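Local coordinates for protein Pcdhgb2 (Mus musculus, PDB 5SZR), which probably serves as a calcium-dependent cell-adhesion protein that may help establish and maintain specific neuronal connections in the brain, this chain comprising extracellular cadherin domains 3 to 6, at residues 42-45 with 50-53; 205-210 with 245-250; 378-383 with 389-394. One frame throughout, in Å; residues are numbered along the deposited sequence.

Interaction 1 (42-45 with 50-53); sequences YAFH and QVER
Phe-44 and Val-51 meet because their first torsions bring them together: the phenyl CG lies anti to its carbonyl carbon (chi1 -66°), and the valine's CG1 is carried away from its backbone N (chi1 167°). The contact belongs to a cadherin domain, a beta sandwich, and joins the end of strand 41-44, at the margin of its sheet, to the short helix 49-54. Val-51 CG1 stands over the ring of Phe-44, 4.1 Å from its centroid and only 5° off the normal, a CH-pi contact. A branched valine suits this buried place, since a compact methyl can rest squarely on an aromatic face. Leu-80 of strand 77-85 touches both side chains, and Phe-55 and Leu-57 also pack against the phenyl group, so apolar contacts help fasten the helix to the sandwich; Lys-67 NZ adds a hydrogen bond to Glu-52 O. No hydrogen bond crosses between the two segments. Glu-52, an exposed residue, bends at chi2 and brings its carboxylate beside the ring, the two planes nearly perpendicular. There its OE1 lies 3.9 Å from Phe-44 CD2, approaching the ring obliquely.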
loop_
_atom_site.group_PDB
_atom_site.type_symbol
_atom_site.label_atom_id
_atom_site.label_comp_id
_atom_site.label_asym_id
_atom_site.label_seq_id
_atom_site.Cartn_x
_atom_site.Cartn_y
_atom_site.Cartn_z
ATOM N N TYR A 42 68.823 40.566 -26.021
ATOM C CA TYR A 42 68.133 40.323 -24.764
ATOM C C TYR A 42 68.027 38.825 -24.507
ATOM O O TYR A 42 67.932 38.022 -25.439
ATOM C CB TYR A 42 66.729 40.939 -24.771
ATOM C CG TYR A 42 66.717 42.422 -25.050
ATOM C CD1 TYR A 42 66.862 43.340 -24.020
ATOM C CD2 TYR A 42 66.563 42.903 -26.343
ATOM C CE1 TYR A 42 66.852 44.695 -24.268
ATOM C CE2 TYR A 42 66.551 44.259 -26.601
ATOM C CZ TYR A 42 66.697 45.150 -25.560
ATOM O OH TYR A 42 66.687 46.503 -25.810
ATOM N N ALA A 43 68.043 38.457 -23.228
ATOM C CA ALA A 43 67.945 37.057 -22.845
ATOM C C ALA A 43 67.535 36.968 -21.383
ATOM O O ALA A 43 67.922 37.808 -20.565
ATOM C CB ALA A 43 69.269 36.319 -23.069
ATOM N N PHE A 44 66.739 35.951 -21.064
ATOM C CA PHE A 44 66.470 35.648 -19.669
ATOM C C PHE A 44 67.741 35.151 -18.987
ATOM O O PHE A 44 68.660 34.635 -19.628
ATOM C CB PHE A 44 65.373 34.586 -19.535
ATOM C CG PHE A 44 64.016 35.033 -20.005
ATOM C CD1 PHE A 44 63.394 36.132 -19.436
ATOM C CD2 PHE A 44 63.350 34.333 -20.997
ATOM C CE1 PHE A 44 62.140 36.533 -19.863
ATOM C CE2 PHE A 44 62.096 34.729 -21.425
ATOM C CZ PHE A 44 61.491 35.829 -20.858
ATOM N N HIS A 45 67.784 35.305 -17.666
ATOM C CA HIS A 45 68.877 34.741 -16.888
ATOM C C HIS A 45 68.410 34.552 -15.452
ATOM O O HIS A 45 67.716 35.411 -14.901
ATOM C CB HIS A 45 70.133 35.627 -16.956
ATOM C CG HIS A 45 70.568 36.177 -15.632
ATOM N ND1 HIS A 45 70.159 37.410 -15.168
ATOM C CD2 HIS A 45 71.384 35.668 -14.678
ATOM C CE1 HIS A 45 70.698 37.632 -13.982
ATOM N NE2 HIS A 45 71.446 36.591 -13.663
ATOM N N GLN A 50 59.764 27.335 -15.583
ATOM C CA GLN A 50 58.461 27.652 -16.152
ATOM C C GLN A 50 58.444 29.007 -16.849
ATOM O O GLN A 50 57.610 29.220 -17.734
ATOM C CB GLN A 50 57.387 27.593 -15.066
ATOM C CG GLN A 50 57.320 26.251 -14.367
ATOM C CD GLN A 50 57.344 25.089 -15.344
ATOM O OE1 GLN A 50 58.153 24.168 -15.212
ATOM N NE2 GLN A 50 56.449 25.121 -16.329
ATOM N N VAL A 51 59.341 29.923 -16.476
ATOM C CA VAL A 51 59.459 31.180 -17.214
ATOM C C VAL A 51 59.822 30.905 -18.668
ATOM O O VAL A 51 59.189 31.426 -19.596
ATOM C CB VAL A 51 60.488 32.109 -16.543
ATOM C CG1 VAL A 51 60.838 33.271 -17.466
ATOM C CG2 VAL A 51 59.960 32.629 -15.216
ATOM N N GLU A 52 60.850 30.077 -18.886
ATOM C CA GLU A 52 61.243 29.716 -20.243
ATOM C C GLU A 52 60.118 29.011 -20.990
ATOM O O GLU A 52 60.091 29.021 -22.224
ATOM C CB GLU A 52 62.482 28.820 -20.207
ATOM C CG GLU A 52 63.759 29.507 -19.753
ATOM C CD GLU A 52 64.438 30.286 -20.866
ATOM O OE1 GLU A 52 63.796 30.529 -21.910
ATOM O OE2 GLU A 52 65.621 30.654 -20.696
ATOM N N ARG A 53 59.185 28.395 -20.262
ATOM C CA ARG A 53 58.127 27.593 -20.854
ATOM C C ARG A 53 56.833 28.367 -21.076
ATOM O O ARG A 53 55.959 27.894 -21.808
ATOM C CB ARG A 53 57.849 26.376 -19.964
ATOM C CG ARG A 53 57.419 25.133 -20.715
ATOM C CD ARG A 53 58.059 23.885 -20.122
ATOM N NE ARG A 53 59.467 24.079 -19.764
ATOM C CZ ARG A 53 60.468 24.197 -20.638
ATOM N NH1 ARG A 53 61.714 24.358 -20.205
ATOM N NH2 ARG A 53 60.230 24.163 -21.943
#

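Interaction 2 (205-210 with 245-250); sequences ISDVND and GSNGLI. With CA (calcium ion), chain N; CA (calcium ion), chain O; CA (calcium ion), chain M.
Asn-247 and Asp-207 are joined by the one direct hydrogen bond between 205-210 and 245-250. Asn-247 ND2 donates to Asp-207 OD2 at 2.9 Å, almost straight at 170°; the acceptor lies in the amide plane, whereas the donor reaches the anti side of the carboxylate from 35° out of its plane. Water 1 adds a second link, accepting from Asn-247 ND2 and donating to Asp-207 O.

Metal coordination dominates the remaining polar contacts in this calcium-binding linker between successive cadherin domains. Asp-207 divides its carboxylate: OD1 binds the chain N calcium at 2.3 Å, while OD2 accepts from the asparagine. Val-208 O and Asp-210 OD1 bind the same ion, so the valine contributes its backbone. Asp-210 uses its other oxygen, OD2, on the chain M calcium, which also holds waters 2 and 3; an aspartate suits a place where one short side chain must bridge two cations. The chain O calcium ties the segments together directly, held by Asn-209 OD1 at 2.4 Å and Asn-247 O at 2.3 Å. Bound calcium probably offsets the repulsion among the gathered carboxylates.

Van der Waals contact is made by the two asparagines, whose amides stack with planes 12° apart and Asn-209 CB 3.5 Å from Asn-247 CG. With its CG trans to the backbone N, Asn-209 extends OD1 toward the chain O ion.

Glu-121, Glu-176 and Asp-243 complete the chain N site, and Asn-211, Asp-241, Asp-243 and Asp-299 that of chain O. The contact thus lies where the chain leaves strand 196-206 of one domain, against the loop running from strand 232-240 to strand 250-257 in the next.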
loop_
_atom_site.group_PDB
_atom_site.type_symbol
_atom_site.label_atom_id
_atom_site.label_comp_id
_atom_site.label_asym_id
_atom_site.label_seq_id
_atom_site.Cartn_x
_atom_site.Cartn_y
_atom_site.Cartn_z
ATOM N N ILE A 205 13.272 4.642 1.301
ATOM C CA ILE A 205 12.567 4.654 2.577
ATOM C C ILE A 205 12.201 3.218 2.930
ATOM O O ILE A 205 11.453 2.565 2.193
ATOM C CB ILE A 205 11.314 5.539 2.517
ATOM C CG1 ILE A 205 11.669 6.955 2.048
ATOM C CG2 ILE A 205 10.632 5.576 3.874
ATOM C CD1 ILE A 205 12.548 7.724 3.010
ATOM N N SER A 206 12.732 2.722 4.046
ATOM C CA SER A 206 12.476 1.352 4.467
ATOM C C SER A 206 11.200 1.271 5.308
ATOM O O SER A 206 10.746 2.256 5.898
ATOM C CB SER A 206 13.669 0.792 5.249
ATOM O OG SER A 206 13.944 1.581 6.389
ATOM N N ASP A 207 10.628 0.073 5.362
ATOM C CA ASP A 207 9.302 -0.122 5.937
ATOM C C ASP A 207 9.358 -0.357 7.440
ATOM O O ASP A 207 10.294 -0.973 7.959
ATOM C CB ASP A 207 8.589 -1.297 5.263
ATOM C CG ASP A 207 7.167 -1.494 5.777
ATOM O OD1 ASP A 207 6.341 -0.570 5.610
ATOM O OD2 ASP A 207 6.872 -2.574 6.335
ATOM N N VAL A 208 8.339 0.146 8.129
ATOM C CA VAL A 208 8.071 -0.117 9.535
ATOM C C VAL A 208 6.644 -0.648 9.627
ATOM O O VAL A 208 5.791 -0.317 8.798
ATOM C CB VAL A 208 8.268 1.160 10.389
ATOM C CG1 VAL A 208 7.767 0.975 11.811
ATOM C CG2 VAL A 208 9.737 1.559 10.402
ATOM N N ASN A 209 6.391 -1.510 10.613
ATOM C CA ASN A 209 5.050 -2.063 10.804
ATOM C C ASN A 209 4.191 -1.020 11.513
ATOM O O ASN A 209 3.976 -1.059 12.726
ATOM C CB ASN A 209 5.098 -3.369 11.587
ATOM C CG ASN A 209 3.747 -4.064 11.634
ATOM O OD1 ASN A 209 2.909 -3.869 10.754
ATOM N ND2 ASN A 209 3.530 -4.879 12.662
ATOM N N ASP A 210 3.678 -0.069 10.729
ATOM C CA ASP A 210 2.820 0.980 11.272
ATOM C C ASP A 210 1.410 0.941 10.690
ATOM O O ASP A 210 0.672 1.921 10.808
ATOM C CB ASP A 210 3.454 2.356 11.055
ATOM C CG ASP A 210 3.838 2.611 9.602
ATOM O OD1 ASP A 210 3.952 1.635 8.826
ATOM O OD2 ASP A 210 4.031 3.793 9.239
ATOM N N GLY A 245 6.535 -7.286 3.389
ATOM C CA GLY A 245 7.062 -8.542 3.901
ATOM C C GLY A 245 6.307 -9.034 5.119
ATOM O O GLY A 245 5.075 -9.123 5.123
ATOM N N SER A 246 7.063 -9.349 6.176
ATOM C CA SER A 246 6.465 -9.866 7.401
ATOM C C SER A 246 5.483 -8.881 8.019
ATOM O O SER A 246 4.528 -9.296 8.685
ATOM C CB SER A 246 7.559 -10.223 8.410
ATOM O OG SER A 246 8.039 -11.540 8.198
ATOM N N ASN A 247 5.690 -7.580 7.812
ATOM C CA ASN A 247 4.775 -6.588 8.362
ATOM C C ASN A 247 3.425 -6.572 7.651
ATOM O O ASN A 247 2.475 -5.975 8.170
ATOM C CB ASN A 247 5.406 -5.199 8.297
ATOM C CG ASN A 247 6.708 -5.113 9.067
ATOM O OD1 ASN A 247 6.966 -5.904 9.972
ATOM N ND2 ASN A 247 7.534 -4.136 8.719
ATOM N N GLY A 248 3.315 -7.211 6.488
ATOM C CA GLY A 248 2.060 -7.248 5.763
ATOM C C GLY A 248 1.531 -8.647 5.524
ATOM O O GLY A 248 0.595 -8.837 4.742
ATOM N N LEU A 249 2.119 -9.636 6.195
ATOM C CA LEU A 249 1.673 -11.022 6.093
ATOM C C LEU A 249 0.567 -11.264 7.114
ATOM O O LEU A 249 0.778 -11.076 8.316
ATOM C CB LEU A 249 2.844 -11.978 6.321
ATOM C CG LEU A 249 2.576 -13.468 6.108
ATOM C CD1 LEU A 249 2.192 -13.742 4.666
ATOM C CD2 LEU A 249 3.792 -14.293 6.506
ATOM N N ILE A 250 -0.605 -11.694 6.638
ATOM C CA ILE A 250 -1.811 -11.791 7.459
ATOM C C ILE A 250 -2.047 -13.232 7.888
ATOM O O ILE A 250 -1.884 -14.170 7.097
ATOM C CB ILE A 250 -3.043 -11.253 6.706
ATOM C CG1 ILE A 250 -2.771 -9.851 6.161
ATOM C CG2 ILE A 250 -4.255 -11.229 7.622
ATOM C CD1 ILE A 250 -2.498 -8.844 7.233
HETATM CA CA CA N . 4.816 0.679 6.856
HETATM CA CA CA O . 1.195 -4.255 9.112
HETATM CA CA CA M . 3.923 4.512 7.034
HETATM O O HOH W 1 10.396 -3.733 9.701
HETATM O O HOH W 2 1.422 4.511 7.251
HETATM O O HOH W 3 4.017 6.678 8.047
#

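Interaction 3 (378-383 with 389-394); sequences GLFSLG and VRTARA
Leu-379 lies across the guanidinium of Arg-393 just beyond the paired part of an antiparallel beta hairpin, whose strand 380-382 is the outermost of its cadherin sandwich sheet, beside 388-391. Leu-379 CD1 sits over the centre of one guanidinium face, 3.9 Å above its plane, and the two side chains cross at about a right angle. With CG set between its backbone N and carbonyl carbon (chi1 71°), the arginine chain runs extended from CG to NE and lays the guanidinium beside the leucine. Its NH1 forms salt bridges with Asp-376 and Asp-399, which suits an arginine: a flat cation can lie on a leucine and still pair with acids through NH1. Replacing Arg-393 by alanine is likely to leave both aspartates without this cationic mate and to take away the flat group that Leu-379 CD1 packs on. That leucine also holds the hairpin through its backbone, Ala-392 N donating to Leu-379 O at 2.7 Å.

Ser-381 faces Arg-390 in a hydrogen-bonded pair: Ser-381 N donates to Arg-390 O at 2.7 Å, and Arg-390 N returns a bond to Ser-381 O at 3.0 Å. Small and polar, the serine suits the partly exposed face, where water 4 links its OG to Thr-391 O. Inward, Phe-380 CE1 touches Thr-391 CG2 at 3.8 Å, and Leu-382 CD1 meets Val-389 CG2 at the same separation. Phe-380 and Val-389 both pack on Leu-425 of strand 418-428 in the opposing sheet.

The chemistry is therefore divided: backbone bonds set the hairpin's register, apolar groups turn it into the sandwich, and at its open end a doubly paired cation lies over leucine.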
loop_
_atom_site.group_PDB
_atom_site.type_symbol
_atom_site.label_atom_id
_atom_site.label_comp_id
_atom_site.label_asym_id
_atom_site.label_seq_id
_atom_site.Cartn_x
_atom_site.Cartn_y
_atom_site.Cartn_z
ATOM N N GLY A 378 -67.910 -34.104 -2.742
ATOM C CA GLY A 378 -68.820 -33.014 -2.490
ATOM C C GLY A 378 -69.745 -33.224 -1.311
ATOM O O GLY A 378 -70.349 -32.255 -0.838
ATOM N N LEU A 379 -69.884 -34.461 -0.834
ATOM C CA LEU A 379 -70.632 -34.684 0.397
ATOM C C LEU A 379 -69.916 -34.061 1.587
ATOM O O LEU A 379 -70.542 -33.405 2.428
ATOM C CB LEU A 379 -70.839 -36.181 0.624
ATOM C CG LEU A 379 -71.645 -36.520 1.873
ATOM C CD1 LEU A 379 -73.036 -35.919 1.756
ATOM C CD2 LEU A 379 -71.716 -38.023 2.078
ATOM N N PHE A 380 -68.602 -34.256 1.670
ATOM C CA PHE A 380 -67.776 -33.684 2.717
ATOM C C PHE A 380 -66.812 -32.673 2.116
ATOM O O PHE A 380 -66.327 -32.842 0.990
ATOM C CB PHE A 380 -66.979 -34.761 3.459
ATOM C CG PHE A 380 -67.828 -35.740 4.210
ATOM C CD1 PHE A 380 -68.388 -35.400 5.431
ATOM C CD2 PHE A 380 -68.063 -37.012 3.704
ATOM C CE1 PHE A 380 -69.172 -36.307 6.130
ATOM C CE2 PHE A 380 -68.844 -37.920 4.397
ATOM C CZ PHE A 380 -69.398 -37.566 5.610
ATOM N N SER A 381 -66.534 -31.621 2.877
ATOM C CA SER A 381 -65.517 -30.645 2.530
ATOM C C SER A 381 -64.355 -30.751 3.507
ATOM O O SER A 381 -64.514 -31.196 4.648
ATOM C CB SER A 381 -66.084 -29.222 2.545
ATOM O OG SER A 381 -66.328 -28.794 3.873
ATOM N N LEU A 382 -63.175 -30.329 3.046
ATOM C CA LEU A 382 -61.945 -30.415 3.827
ATOM C C LEU A 382 -61.250 -29.060 3.784
ATOM O O LEU A 382 -60.812 -28.617 2.717
ATOM C CB LEU A 382 -61.033 -31.520 3.293
ATOM C CG LEU A 382 -59.682 -31.666 3.995
ATOM C CD1 LEU A 382 -59.876 -31.971 5.475
ATOM C CD2 LEU A 382 -58.843 -32.741 3.326
ATOM N N GLY A 383 -61.160 -28.400 4.937
ATOM C CA GLY A 383 -60.540 -27.091 5.023
ATOM C C GLY A 383 -59.098 -27.093 4.562
ATOM O O GLY A 383 -58.256 -27.787 5.142
ATOM N N VAL A 389 -63.056 -31.369 8.737
ATOM C CA VAL A 389 -63.876 -32.212 7.878
ATOM C C VAL A 389 -65.332 -31.905 8.199
ATOM O O VAL A 389 -65.821 -32.237 9.284
ATOM C CB VAL A 389 -63.561 -33.699 8.084
ATOM C CG1 VAL A 389 -64.518 -34.571 7.269
ATOM C CG2 VAL A 389 -62.109 -33.988 7.731
ATOM N N ARG A 390 -66.028 -31.266 7.264
ATOM C CA ARG A 390 -67.415 -30.877 7.459
ATOM C C ARG A 390 -68.294 -31.492 6.380
ATOM O O ARG A 390 -67.830 -31.834 5.289
ATOM C CB ARG A 390 -67.565 -29.349 7.453
ATOM C CG ARG A 390 -66.834 -28.675 8.606
ATOM C CD ARG A 390 -66.749 -27.161 8.468
ATOM N NE ARG A 390 -66.013 -26.584 9.590
ATOM C CZ ARG A 390 -66.577 -26.130 10.705
ATOM N NH1 ARG A 390 -67.894 -26.173 10.850
ATOM N NH2 ARG A 390 -65.826 -25.632 11.678
ATOM N N THR A 391 -69.576 -31.650 6.701
ATOM C CA THR A 391 -70.551 -31.952 5.665
ATOM C C THR A 391 -70.760 -30.712 4.808
ATOM O O THR A 391 -70.806 -29.590 5.318
ATOM C CB THR A 391 -71.884 -32.404 6.270
ATOM O OG1 THR A 391 -72.460 -31.332 7.024
ATOM C CG2 THR A 391 -71.688 -33.613 7.182
ATOM N N ALA A 392 -70.867 -30.914 3.496
ATOM C CA ALA A 392 -71.044 -29.805 2.573
ATOM C C ALA A 392 -72.457 -29.700 2.023
ATOM O O ALA A 392 -72.807 -28.657 1.459
ATOM C CB ALA A 392 -70.053 -29.914 1.405
ATOM N N ARG A 393 -73.270 -30.742 2.170
ATOM C CA ARG A 393 -74.637 -30.726 1.677
ATOM C C ARG A 393 -75.479 -31.645 2.550
ATOM O O ARG A 393 -74.962 -32.548 3.216
ATOM C CB ARG A 393 -74.710 -31.164 0.208
ATOM C CG ARG A 393 -74.438 -32.647 -0.009
ATOM C CD ARG A 393 -74.808 -33.079 -1.416
ATOM N NE ARG A 393 -74.953 -34.531 -1.522
ATOM C CZ ARG A 393 -74.007 -35.347 -1.974
ATOM N NH1 ARG A 393 -74.232 -36.653 -2.035
ATOM N NH2 ARG A 393 -72.838 -34.855 -2.372
ATOM N N ALA A 394 -76.786 -31.399 2.550
ATOM C CA ALA A 394 -77.691 -32.272 3.279
ATOM C C ALA A 394 -77.597 -33.686 2.724
ATOM O O ALA A 394 -77.522 -33.890 1.508
ATOM C CB ALA A 394 -79.128 -31.759 3.190
HETATM O O HOH W 4 -69.090 -27.534 4.062
#

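How the interactions relate
All three contacts belong to the cadherin architecture but hold different elements. Interactions 1 and 3 are partly buried, each within one domain, and their centres lie about 149 Å apart on opposite sides of the chain's centre. Interaction 1 fixes a short helix to a strand by apolar contact, with no hydrogen bond across it; interaction 3 pairs two strands through their backbones and is the more extensive. Interaction 2, near the middle of the chain, is a surface contact between residues far apart in sequence. There calcium, carboxylates and amides replace the hydrophobic interior, in keeping with its place at a junction between domains.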